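Local structure of possible protein of nuclear scaffold (3KAE) at residues R16-A21 with L43-E48; C27-P30 with Y35-L38; G135-S140 with V150-L155; V181-E186 with K197-H202. The protein probably acts as the Cdc27 (APC3) subunit of the anaphase-promoting complex and forms a homodimer through its N-terminal tetratricopeptide-repeat domain, the part present here. One frame throughout, in Å; residues are numbered along the deposited sequence.

Contact 1 of 4, residues R16-A21 with L43-E48; sequences RDYETA and LYLNGE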
loop_
_atom_site.group_PDB
_atom_site.type_symbol
_atom_site.label_atom_id
_atom_site.label_comp_id
_atom_site.label_asym_id
_atom_site.label_seq_id
_atom_site.Cartn_x
_atom_site.Cartn_y
_atom_site.Cartn_z
ATOM N N ARG C 16 3.644 -5.687 -5.697
ATOM C CA ARG C 16 3.638 -5.634 -4.244
ATOM C C ARG C 16 4.888 -6.312 -3.729
ATOM O O ARG C 16 4.953 -6.768 -2.581
ATOM C CB ARG C 16 2.355 -6.254 -3.641
ATOM C CG ARG C 16 1.049 -5.731 -4.266
ATOM C CD ARG C 16 0.861 -4.210 -4.080
ATOM N NE ARG C 16 0.061 -3.660 -5.161
ATOM C CZ ARG C 16 0.014 -2.372 -5.476
ATOM N NH1 ARG C 16 0.721 -1.502 -4.775
ATOM N NH2 ARG C 16 -0.733 -1.959 -6.493
ATOM N N ASP C 17 5.893 -6.365 -4.594
ATOM C CA ASP C 17 7.224 -6.823 -4.207
ATOM C C ASP C 17 8.050 -5.608 -3.753
ATOM O O ASP C 17 8.862 -5.056 -4.517
ATOM C CB ASP C 17 7.924 -7.523 -5.375
ATOM C CG ASP C 17 9.342 -7.961 -5.024
ATOM O OD1 ASP C 17 9.731 -7.889 -3.830
ATOM O OD2 ASP C 17 10.077 -8.369 -5.948
ATOM N N TYR C 18 7.828 -5.200 -2.509
ATOM C CA TYR C 18 8.315 -3.918 -2.021
ATOM C C TYR C 18 9.798 -3.986 -1.653
ATOM O O TYR C 18 10.526 -3.032 -1.896
ATOM C CB TYR C 18 7.457 -3.423 -0.835
ATOM C CG TYR C 18 6.009 -3.035 -1.200
ATOM C CD1 TYR C 18 5.732 -2.351 -2.384
ATOM C CD2 TYR C 18 4.930 -3.328 -0.339
ATOM C CE1 TYR C 18 4.443 -1.983 -2.723
ATOM C CE2 TYR C 18 3.608 -2.961 -0.678
ATOM C CZ TYR C 18 3.387 -2.280 -1.868
ATOM O OH TYR C 18 2.121 -1.895 -2.236
ATOM N N GLU C 19 10.239 -5.105 -1.079
ATOM C CA GLU C 19 11.675 -5.313 -0.788
ATOM C C GLU C 19 12.548 -5.060 -2.022
ATOM O O GLU C 19 13.540 -4.335 -1.978
ATOM C CB GLU C 19 11.932 -6.713 -0.240
ATOM C CG GLU C 19 11.226 -7.010 1.100
ATOM C CD GLU C 19 11.574 -6.007 2.183
ATOM O OE1 GLU C 19 12.516 -5.219 1.986
ATOM O OE2 GLU C 19 10.907 -6.005 3.239
ATOM N N THR C 20 12.157 -5.615 -3.151
ATOM C CA THR C 20 12.886 -5.339 -4.379
ATOM C C THR C 20 12.875 -3.855 -4.713
ATOM O O THR C 20 13.891 -3.290 -5.092
ATOM C CB THR C 20 12.309 -6.135 -5.547
ATOM O OG1 THR C 20 12.436 -7.524 -5.255
ATOM C CG2 THR C 20 13.017 -5.814 -6.824
ATOM N N ALA C 21 11.724 -3.217 -4.565
ATOM C CA ALA C 21 11.584 -1.806 -4.911
ATOM C C ALA C 21 12.415 -0.923 -4.002
ATOM O O ALA C 21 12.979 0.071 -4.437
ATOM C CB ALA C 21 10.094 -1.391 -4.846
ATOM N N LEU C 43 8.857 2.793 0.870
ATOM C CA LEU C 43 9.038 2.474 2.285
ATOM C C LEU C 43 7.693 2.614 3.023
ATOM O O LEU C 43 7.352 1.801 3.897
ATOM C CB LEU C 43 10.076 3.427 2.885
ATOM C CG LEU C 43 11.315 2.954 3.664
ATOM C CD1 LEU C 43 11.777 1.570 3.287
ATOM C CD2 LEU C 43 12.464 3.952 3.466
ATOM N N TYR C 44 6.938 3.659 2.679
ATOM C CA TYR C 44 5.616 3.864 3.275
ATOM C C TYR C 44 4.741 2.664 2.918
ATOM O O TYR C 44 4.155 2.030 3.792
ATOM C CB TYR C 44 4.967 5.174 2.801
ATOM C CG TYR C 44 3.546 5.326 3.312
ATOM C CD1 TYR C 44 3.288 5.915 4.550
ATOM C CD2 TYR C 44 2.466 4.834 2.583
ATOM C CE1 TYR C 44 2.003 6.033 5.035
ATOM C CE2 TYR C 44 1.169 4.966 3.057
ATOM C CZ TYR C 44 0.947 5.561 4.282
ATOM O OH TYR C 44 -0.324 5.669 4.770
ATOM N N LEU C 45 4.701 2.323 1.636
ATOM C CA LEU C 45 3.892 1.203 1.181
ATOM C C LEU C 45 4.240 -0.095 1.891
ATOM O O LEU C 45 3.384 -0.958 2.073
ATOM C CB LEU C 45 3.996 1.026 -0.329
ATOM C CG LEU C 45 3.370 2.155 -1.151
ATOM C CD1 LEU C 45 3.768 2.032 -2.631
ATOM C CD2 LEU C 45 1.829 2.188 -0.974
ATOM N N ASN C 46 5.497 -0.230 2.303
ATOM C CA ASN C 46 5.941 -1.464 2.933
ATOM C C ASN C 46 5.702 -1.441 4.430
ATOM O O ASN C 46 6.135 -2.336 5.157
ATOM C CB ASN C 46 7.413 -1.740 2.616
ATOM C CG ASN C 46 7.823 -3.154 2.961
ATOM O OD1 ASN C 46 8.908 -3.395 3.513
ATOM N ND2 ASN C 46 6.951 -4.107 2.649
ATOM N N GLY C 47 5.019 -0.394 4.891
ATOM C CA GLY C 47 4.666 -0.253 6.294
ATOM C C GLY C 47 5.786 0.276 7.172
ATOM O O GLY C 47 5.702 0.170 8.395
ATOM N N GLU C 48 6.822 0.860 6.561
ATOM C CA GLU C 48 7.994 1.316 7.316
ATOM C C GLU C 48 8.048 2.829 7.466
ATOM O O GLU C 48 8.812 3.518 6.781
ATOM C CB GLU C 48 9.294 0.796 6.682
ATOM C CG GLU C 48 9.348 -0.712 6.570
ATOM C CD GLU C 48 10.679 -1.212 6.044
ATOM O OE1 GLU C 48 10.743 -1.666 4.872
ATOM O OE2 GLU C 48 11.669 -1.137 6.803
#
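Tyr18 and Leu45 meet as a CH-pi pair: Leu45 CB lies over one face of the Tyr18 ring, 3.9 Å from its centroid and 20° off the normal. Tyr18 CG stands anti to the carbonyl carbon (chi1 -68°), which turns the ring toward Leu45. The two side chains cross at about a right angle, and backbone takes part as well, since Leu45 O comes within 3.4 Å of Tyr18 CE2. Asn46 comes next to it, its side chain sliding past that of Tyr18 in the opposite direction, with its amide plane steeply inclined to the ring. Its CB packs 3.8 Å from Tyr18 CB.

The next shell fixes the ring from behind and at its far end. Arg16 CA sits against the opposite face, 4.0 Å above the plane, and Arg16 NH1 donates to Tyr18 OH (2.9 Å), nearly in the guanidinium plane. Asp17, the N-cap of helix 18-31, takes Thr20 OG1 on OD2 at 2.6 Å, with a weaker capping bond from Thr20 N. Across the contact, a Schellman motif closes helix 36-45, with Gly47 at positive phi.

Arg16 NE also bonds Tyr67 OH of the second subunit. A tyrosine flanked on both faces and gripped at its hydroxyl thus ties the start of one helix to the end of the next, while Arg16, which holds the hydroxyl, also reaches the second subunit.

Contact 2 of 4, residues C27-P30 with Y35-L38; sequences CLLP and YRML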
loop_
_atom_site.group_PDB
_atom_site.type_symbol
_atom_site.label_atom_id
_atom_site.label_comp_id
_atom_site.label_asym_id
_atom_site.label_seq_id
_atom_site.Cartn_x
_atom_site.Cartn_y
_atom_site.Cartn_z
ATOM N N CYS C 27 19.638 1.750 -4.767
ATOM C CA CYS C 27 20.722 1.792 -5.765
ATOM C C CYS C 27 20.650 3.095 -6.521
ATOM O O CYS C 27 21.658 3.601 -7.003
ATOM C CB CYS C 27 20.612 0.645 -6.782
ATOM S SG CYS C 27 20.757 -0.994 -6.083
ATOM N N LEU C 28 19.438 3.634 -6.622
ATOM C CA LEU C 28 19.164 4.777 -7.482
ATOM C C LEU C 28 19.477 6.120 -6.823
ATOM O O LEU C 28 19.777 7.096 -7.513
ATOM C CB LEU C 28 17.708 4.741 -7.932
ATOM C CG LEU C 28 17.430 5.434 -9.259
ATOM C CD1 LEU C 28 18.320 4.872 -10.340
ATOM C CD2 LEU C 28 15.976 5.262 -9.623
ATOM N N LEU C 29 19.402 6.170 -5.496
ATOM C CA LEU C 29 19.761 7.370 -4.738
ATOM C C LEU C 29 20.974 8.159 -5.294
ATOM O O LEU C 29 20.918 9.384 -5.409
ATOM C CB LEU C 29 20.019 7.007 -3.272
ATOM C CG LEU C 29 18.825 6.569 -2.428
ATOM C CD1 LEU C 29 19.301 6.103 -1.046
ATOM C CD2 LEU C 29 17.836 7.709 -2.316
ATOM N N PRO C 30 22.086 7.468 -5.616
ATOM C CA PRO C 30 23.287 8.164 -6.125
ATOM C C PRO C 30 23.082 8.811 -7.500
ATOM O O PRO C 30 23.068 10.040 -7.601
ATOM C CB PRO C 30 24.342 7.048 -6.233
ATOM C CG PRO C 30 23.831 5.940 -5.362
ATOM C CD PRO C 30 22.324 6.028 -5.417
ATOM N N TYR C 35 14.834 11.445 -6.753
ATOM C CA TYR C 35 14.028 10.252 -6.605
ATOM C C TYR C 35 13.997 9.758 -5.174
ATOM O O TYR C 35 13.584 8.623 -4.933
ATOM C CB TYR C 35 14.576 9.131 -7.504
ATOM C CG TYR C 35 14.275 9.314 -8.977
ATOM C CD1 TYR C 35 12.968 9.196 -9.456
ATOM C CD2 TYR C 35 15.293 9.598 -9.892
ATOM C CE1 TYR C 35 12.677 9.362 -10.799
ATOM C CE2 TYR C 35 15.017 9.769 -11.245
ATOM C CZ TYR C 35 13.701 9.649 -11.692
ATOM O OH TYR C 35 13.393 9.814 -13.028
ATOM N N ARG C 36 14.457 10.577 -4.229
ATOM C CA ARG C 36 14.442 10.143 -2.834
ATOM C C ARG C 36 12.987 10.046 -2.345
ATOM O O ARG C 36 12.674 9.354 -1.373
ATOM C CB ARG C 36 15.223 11.098 -1.937
ATOM C CG ARG C 36 15.467 10.525 -0.539
ATOM C CD ARG C 36 16.100 11.546 0.400
ATOM N NE ARG C 36 17.476 11.887 0.021
ATOM C CZ ARG C 36 18.519 11.077 0.186
ATOM N NH1 ARG C 36 18.351 9.869 0.716
ATOM N NH2 ARG C 36 19.732 11.471 -0.186
ATOM N N MET C 37 12.112 10.768 -3.029
ATOM C CA MET C 37 10.697 10.717 -2.756
ATOM C C MET C 37 10.247 9.278 -2.962
ATOM O O MET C 37 9.581 8.705 -2.102
ATOM C CB MET C 37 9.961 11.663 -3.706
ATOM C CG MET C 37 8.514 12.009 -3.333
ATOM S SD MET C 37 8.255 12.601 -1.642
ATOM C CE MET C 37 7.430 11.166 -0.925
ATOM N N LEU C 38 10.656 8.694 -4.090
ATOM C CA LEU C 38 10.257 7.336 -4.490
ATOM C C LEU C 38 10.604 6.296 -3.429
ATOM O O LEU C 38 9.812 5.398 -3.113
ATOM C CB LEU C 38 10.930 6.962 -5.816
ATOM C CG LEU C 38 10.710 5.548 -6.369
ATOM C CD1 LEU C 38 9.226 5.188 -6.418
ATOM C CD2 LEU C 38 11.311 5.421 -7.755
#
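Leu29 and Arg36 bring the end of helix 18-31 against the start of helix 36-45, and the arginine can be followed outward from its backbone. Arg36 CB leaves with CG anti to the backbone N (chi1 -168°), and the next torsion is also extended, which carries the chain past Leu29. CG is the first atom to touch, 4.1 Å from Leu29 CD2. Beyond it the chain bends at chi3 (-68°), folding the guanidinium back so that one of its faces comes over the same methyl: NH1 lies 3.8 Å from Leu29 CD2. A single methyl therefore sits in the bend of the arginine, touching CG and NH1, and the two side chains cross at about a right angle. NH1 itself has a weak hydrogen bond to His55 ND1, and the arginine also packs on Lys58 and Leu59, so its polar end is directed to the following part of the chain.

The second pair is looser. Leu28 CD2 approaches Tyr35 CD2 obliquely at 4.4 Å, both residues also resting on Ile6 of helix 5-14. Tyr35 stands at the N-cap position of helix 36-45, and its hydroxyl is bonded to Asp100 N, which anchors the far end of the ring.

No hydrogen bond joins the two segments; the contact is made by apolar atoms and the flat face of a cation. Two antiparallel helices joined by a short connection, here only four residues, and packed side by side are the helix-turn-helix arrangement of tetratricopeptide repeats, consistent with this domain.

Contact 3 of 4, residues G135-S140 with V150-L155; sequences GHYVRS and VENLLL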
loop_
_atom_site.group_PDB
_atom_site.type_symbol
_atom_site.label_atom_id
_atom_site.label_comp_id
_atom_site.label_asym_id
_atom_site.label_seq_id
_atom_site.Cartn_x
_atom_site.Cartn_y
_atom_site.Cartn_z
ATOM N N GLY C 135 -14.699 21.650 10.712
ATOM C CA GLY C 135 -14.435 22.749 9.802
ATOM C C GLY C 135 -13.581 22.343 8.607
ATOM O O GLY C 135 -13.815 22.807 7.482
ATOM N N HIS C 136 -12.587 21.482 8.837
ATOM C CA HIS C 136 -11.783 20.958 7.721
ATOM C C HIS C 136 -12.619 19.999 6.884
ATOM O O HIS C 136 -12.563 20.038 5.656
ATOM C CB HIS C 136 -10.479 20.308 8.199
ATOM C CG HIS C 136 -9.558 21.261 8.904
ATOM N ND1 HIS C 136 -9.058 22.393 8.301
ATOM C CD2 HIS C 136 -9.071 21.260 10.166
ATOM C CE1 HIS C 136 -8.294 23.047 9.158
ATOM N NE2 HIS C 136 -8.289 22.383 10.298
ATOM N N TYR C 137 -13.425 19.169 7.545
ATOM C CA TYR C 137 -14.318 18.267 6.813
ATOM C C TYR C 137 -15.284 19.044 5.928
ATOM O O TYR C 137 -15.537 18.673 4.779
ATOM C CB TYR C 137 -15.120 17.386 7.755
ATOM C CG TYR C 137 -14.333 16.356 8.519
ATOM C CD1 TYR C 137 -13.256 15.669 7.933
ATOM C CD2 TYR C 137 -14.674 16.049 9.822
ATOM C CE1 TYR C 137 -12.548 14.717 8.654
ATOM C CE2 TYR C 137 -13.983 15.106 10.543
ATOM C CZ TYR C 137 -12.925 14.440 9.963
ATOM O OH TYR C 137 -12.271 13.504 10.715
ATOM N N VAL C 138 -15.822 20.125 6.479
ATOM C CA VAL C 138 -16.730 20.978 5.732
ATOM C C VAL C 138 -16.010 21.554 4.523
ATOM O O VAL C 138 -16.535 21.516 3.408
ATOM C CB VAL C 138 -17.284 22.117 6.603
ATOM C CG1 VAL C 138 -17.895 23.209 5.736
ATOM C CG2 VAL C 138 -18.294 21.569 7.583
ATOM N N ARG C 139 -14.803 22.071 4.742
ATOM C CA ARG C 139 -14.076 22.748 3.677
ATOM C C ARG C 139 -13.685 21.721 2.615
ATOM O O ARG C 139 -13.716 21.998 1.418
ATOM C CB ARG C 139 -12.869 23.517 4.235
ATOM C CG ARG C 139 -12.196 24.444 3.239
ATOM C CD ARG C 139 -11.553 25.645 3.927
ATOM N NE ARG C 139 -10.946 25.282 5.191
ATOM C CZ ARG C 139 -11.242 25.738 6.407
ATOM N NH1 ARG C 139 -10.554 25.248 7.425
ATOM N NH2 ARG C 139 -12.171 26.660 6.630
ATOM N N SER C 140 -13.358 20.518 3.065
ATOM C CA SER C 140 -13.031 19.433 2.159
ATOM C C SER C 140 -14.221 19.010 1.310
ATOM O O SER C 140 -14.100 18.824 0.086
ATOM C CB SER C 140 -12.544 18.231 2.944
ATOM O OG SER C 140 -12.384 17.123 2.080
ATOM N N VAL C 150 -17.404 13.116 4.583
ATOM C CA VAL C 150 -18.791 12.710 4.426
ATOM C C VAL C 150 -19.319 11.924 5.633
ATOM O O VAL C 150 -20.350 12.290 6.210
ATOM C CB VAL C 150 -19.017 11.916 3.122
ATOM C CG1 VAL C 150 -20.416 11.301 3.103
ATOM C CG2 VAL C 150 -18.825 12.825 1.922
ATOM N N GLU C 151 -18.616 10.862 6.033
ATOM C CA GLU C 151 -19.111 10.032 7.137
ATOM C C GLU C 151 -19.155 10.756 8.486
ATOM O O GLU C 151 -20.036 10.492 9.313
ATOM C CB GLU C 151 -18.355 8.701 7.234
ATOM C CG GLU C 151 -18.633 7.776 6.045
ATOM C CD GLU C 151 -20.107 7.314 5.992
ATOM O OE1 GLU C 151 -20.541 6.530 6.866
ATOM O OE2 GLU C 151 -20.836 7.728 5.072
ATOM N N ASN C 152 -18.204 11.668 8.691
ATOM C CA ASN C 152 -18.110 12.438 9.923
ATOM C C ASN C 152 -19.125 13.568 9.976
ATOM O O ASN C 152 -19.625 13.910 11.050
ATOM C CB ASN C 152 -16.698 13.014 10.120
ATOM C CG ASN C 152 -15.746 12.007 10.699
ATOM O OD1 ASN C 152 -15.713 11.798 11.908
ATOM N ND2 ASN C 152 -14.983 11.348 9.833
ATOM N N LEU C 153 -19.389 14.163 8.818
ATOM C CA LEU C 153 -20.376 15.219 8.724
ATOM C C LEU C 153 -21.788 14.646 8.851
ATOM O O LEU C 153 -22.648 15.225 9.532
ATOM C CB LEU C 153 -20.194 16.016 7.435
ATOM C CG LEU C 153 -18.954 16.914 7.467
ATOM C CD1 LEU C 153 -18.819 17.709 6.169
ATOM C CD2 LEU C 153 -18.996 17.848 8.672
ATOM N N LEU C 154 -22.027 13.497 8.227
ATOM C CA LEU C 154 -23.299 12.823 8.413
ATOM C C LEU C 154 -23.496 12.464 9.884
ATOM O O LEU C 154 -24.538 12.741 10.487
ATOM C CB LEU C 154 -23.403 11.586 7.538
ATOM C CG LEU C 154 -23.521 11.838 6.034
ATOM C CD1 LEU C 154 -23.630 10.517 5.289
ATOM C CD2 LEU C 154 -24.698 12.738 5.701
ATOM N N LEU C 155 -22.483 11.844 10.461
ATOM C CA LEU C 155 -22.509 11.467 11.864
ATOM C C LEU C 155 -22.872 12.642 12.771
ATOM O O LEU C 155 -23.616 12.479 13.740
ATOM C CB LEU C 155 -21.147 10.894 12.265
ATOM C CG LEU C 155 -20.952 10.563 13.740
ATOM C CD1 LEU C 155 -21.865 9.431 14.123
ATOM C CD2 LEU C 155 -19.496 10.205 14.032
#
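The Tyr137 ring and the Asn152 amide are the flat groups here, their planes only 14° apart while the side chains themselves run at an oblique angle. Asn152 CB approaches the ring obliquely, 3.5 Å from Tyr137 CE2, and the amide then follows the ring outward, with ND2 3.7 Å from Tyr137 CZ. Neither polar end depends on the other: Tyr137 OH is bonded to Asp122 OD1 on helix 113-126, and Asn152 ND2 to Ser148 O one turn earlier in its own helix. These bonds fix the far ends of both groups and probably keep them nearly parallel.

Leu153 supplies the rest. With CG anti to its carbonyl carbon (chi1 -72°), it reaches towards helix 130-143, setting CG 3.9 Å from Tyr137 CB. Its branches divide the work: CD1 lies 3.7 Å from Tyr137 O, and CD2 meets Val138 CG2 at 3.9 Å.

The short helical segments pass 9.5 Å apart with 119° between their directions, well away from antiparallel. Consecutive helices packed through such apolar and aromatic side chains are nonetheless consistent with the tetratricopeptide-repeat domain.

Contact 4 of 4, residues V181-E186 with K197-H202; sequences VSDSIE and KKYMEH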
loop_
_atom_site.group_PDB
_atom_site.type_symbol
_atom_site.label_atom_id
_atom_site.label_comp_id
_atom_site.label_asym_id
_atom_site.label_seq_id
_atom_site.Cartn_x
_atom_site.Cartn_y
_atom_site.Cartn_z
ATOM N N VAL C 181 -25.283 10.639 -0.246
ATOM C CA VAL C 181 -25.269 11.667 0.768
ATOM C C VAL C 181 -26.662 12.292 0.938
ATOM O O VAL C 181 -27.112 12.502 2.054
ATOM C CB VAL C 181 -24.265 12.771 0.422
ATOM C CG1 VAL C 181 -24.179 13.779 1.549
ATOM C CG2 VAL C 181 -22.885 12.176 0.129
ATOM N N SER C 182 -27.325 12.588 -0.176
ATOM C CA SER C 182 -28.673 13.134 -0.160
ATOM C C SER C 182 -29.612 12.220 0.618
ATOM O O SER C 182 -30.368 12.674 1.489
ATOM C CB SER C 182 -29.192 13.300 -1.586
ATOM O OG SER C 182 -28.290 14.044 -2.382
ATOM N N ASP C 183 -29.563 10.931 0.288
ATOM C CA ASP C 183 -30.421 9.950 0.923
ATOM C C ASP C 183 -30.184 9.908 2.418
ATOM O O ASP C 183 -31.140 9.839 3.210
ATOM C CB ASP C 183 -30.211 8.572 0.308
ATOM C CG ASP C 183 -30.704 8.496 -1.122
ATOM O OD1 ASP C 183 -31.215 9.511 -1.641
ATOM O OD2 ASP C 183 -30.578 7.415 -1.733
ATOM N N SER C 184 -28.912 9.972 2.791
ATOM C CA SER C 184 -28.499 9.924 4.189
ATOM C C SER C 184 -29.033 11.134 4.942
ATOM O O SER C 184 -29.552 11.014 6.048
ATOM C CB SER C 184 -26.963 9.855 4.311
ATOM O OG SER C 184 -26.439 8.689 3.684
ATOM N N ILE C 185 -28.901 12.311 4.352
ATOM C CA ILE C 185 -29.384 13.501 5.023
ATOM C C ILE C 185 -30.894 13.332 5.247
ATOM O O ILE C 185 -31.424 13.563 6.342
ATOM C CB ILE C 185 -29.127 14.782 4.203
ATOM C CG1 ILE C 185 -27.636 15.031 4.013
ATOM C CG2 ILE C 185 -29.753 15.980 4.912
ATOM C CD1 ILE C 185 -27.331 16.155 3.044
ATOM N N GLU C 186 -31.580 12.889 4.202
ATOM C CA GLU C 186 -33.019 12.723 4.282
ATOM C C GLU C 186 -33.429 11.669 5.300
ATOM O O GLU C 186 -34.383 11.886 6.067
ATOM C CB GLU C 186 -33.621 12.376 2.920
ATOM C CG GLU C 186 -35.133 12.185 2.985
ATOM C CD GLU C 186 -35.743 11.749 1.661
ATOM O OE1 GLU C 186 -35.080 11.909 0.613
ATOM O OE2 GLU C 186 -36.888 11.244 1.674
ATOM N N LYS C 197 -35.216 0.273 2.430
ATOM C CA LYS C 197 -35.527 -0.840 1.546
ATOM C C LYS C 197 -34.750 -0.696 0.244
ATOM O O LYS C 197 -34.320 -1.681 -0.342
ATOM C CB LYS C 197 -37.033 -0.891 1.272
ATOM N N LYS C 198 -34.567 0.543 -0.194
ATOM C CA LYS C 198 -33.841 0.825 -1.420
ATOM C C LYS C 198 -32.375 0.373 -1.329
ATOM O O LYS C 198 -31.836 -0.223 -2.262
ATOM C CB LYS C 198 -33.907 2.320 -1.726
ATOM C CG LYS C 198 -32.824 2.807 -2.692
ATOM C CD LYS C 198 -32.710 4.325 -2.683
ATOM C CE LYS C 198 -31.834 4.806 -3.839
ATOM N NZ LYS C 198 -31.653 6.284 -3.867
ATOM N N TYR C 199 -31.740 0.652 -0.195
ATOM C CA TYR C 199 -30.329 0.327 0.008
ATOM C C TYR C 199 -30.116 -1.089 0.542
ATOM O O TYR C 199 -28.993 -1.575 0.599
ATOM C CB TYR C 199 -29.681 1.344 0.946
ATOM C CG TYR C 199 -29.338 2.650 0.266
ATOM C CD1 TYR C 199 -28.090 2.839 -0.314
ATOM C CD2 TYR C 199 -30.259 3.691 0.195
ATOM C CE1 TYR C 199 -27.766 4.022 -0.944
ATOM C CE2 TYR C 199 -29.942 4.888 -0.439
ATOM C CZ TYR C 199 -28.675 5.040 -1.008
ATOM O OH TYR C 199 -28.304 6.201 -1.650
ATOM N N MET C 200 -31.207 -1.740 0.927
ATOM C CA MET C 200 -31.166 -3.094 1.461
ATOM C C MET C 200 -30.714 -4.062 0.357
ATOM O O MET C 200 -30.078 -5.087 0.626
ATOM C CB MET C 200 -32.559 -3.459 1.993
ATOM C CG MET C 200 -32.618 -4.582 3.015
ATOM S SD MET C 200 -34.317 -4.820 3.626
ATOM C CE MET C 200 -34.348 -3.700 5.028
ATOM N N GLU C 201 -31.029 -3.711 -0.890
ATOM C CA GLU C 201 -30.721 -4.558 -2.041
ATOM C C GLU C 201 -29.245 -4.525 -2.426
ATOM O O GLU C 201 -28.780 -5.383 -3.177
ATOM C CB GLU C 201 -31.587 -4.176 -3.251
ATOM N N HIS C 202 -28.509 -3.540 -1.915
ATOM C CA HIS C 202 -27.088 -3.403 -2.246
ATOM C C HIS C 202 -26.187 -3.677 -1.048
ATOM O O HIS C 202 -25.350 -2.851 -0.682
ATOM C CB HIS C 202 -26.796 -2.023 -2.838
ATOM C CG HIS C 202 -27.717 -1.646 -3.958
ATOM N ND1 HIS C 202 -27.534 -2.084 -5.248
ATOM C CD2 HIS C 202 -28.834 -0.882 -3.970
ATOM C CE1 HIS C 202 -28.496 -1.599 -6.015
ATOM N NE2 HIS C 202 -29.296 -0.867 -5.265
#
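Asp183 OD2 receives two donors from the facing helix, one charged and one neutral. The salt bridge comes from Lys198, whose chain, extended beyond CG, brings NZ to 2.6 Å from Asp183 OD2, and OD2 accepts it through its syn lone pair. Lys198 NZ is also paired with Glu179 OE2, one turn before Asp183, so the ammonium joins two carboxylates of helix 176-190.

The hydrogen bond is given by Tyr199 OH, likewise 2.6 Å from Asp183 OD2. It arrives from above the carboxylate, 40° out of its plane, and the carboxylate and ring planes are 82° apart. The acid lies at the edge of the ring, near its plane. Two donors on one oxygen, in a buried setting, would be expected to stabilise the negative charge of Asp183.

In the tetratricopeptide-repeat domain this pairing links helix 176-190 to helix 193-200, the next along the chain, with the backbones well separated: the nearest CA atoms, those of Asp183 and Tyr199, are 9.7 Å apart, and polar side chains span the distance.

Apolar and aromatic packing comes from the following helix, 206-220. Phe210 stacks on the Tyr199 ring and also touches Asp183, while Ile206 and Ile211 press against Tyr199.

In the fold
The four contacts follow the chain through an all-helical array. Contacts 1 and 2 share helices 18-31 and 36-45: contact 2 is nested within the loop closed by contact 1, near the connection, and their centres lie about 14 Å apart. Contacts 3 and 4 come later, in series, on the opposite side of the chain's centre; contact 1 is about 32 Å from contact 3 and 39 Å from contact 4, centre to centre. Contacts 3 and 4 themselves, centres about 19 Å apart, touch where Leu154 packs on Ser184 and Ile185. Each contact joins neighbouring helices, consistent with a tetratricopeptide-repeat array; contact 1, and to a small extent contact 2, also meet the second subunit.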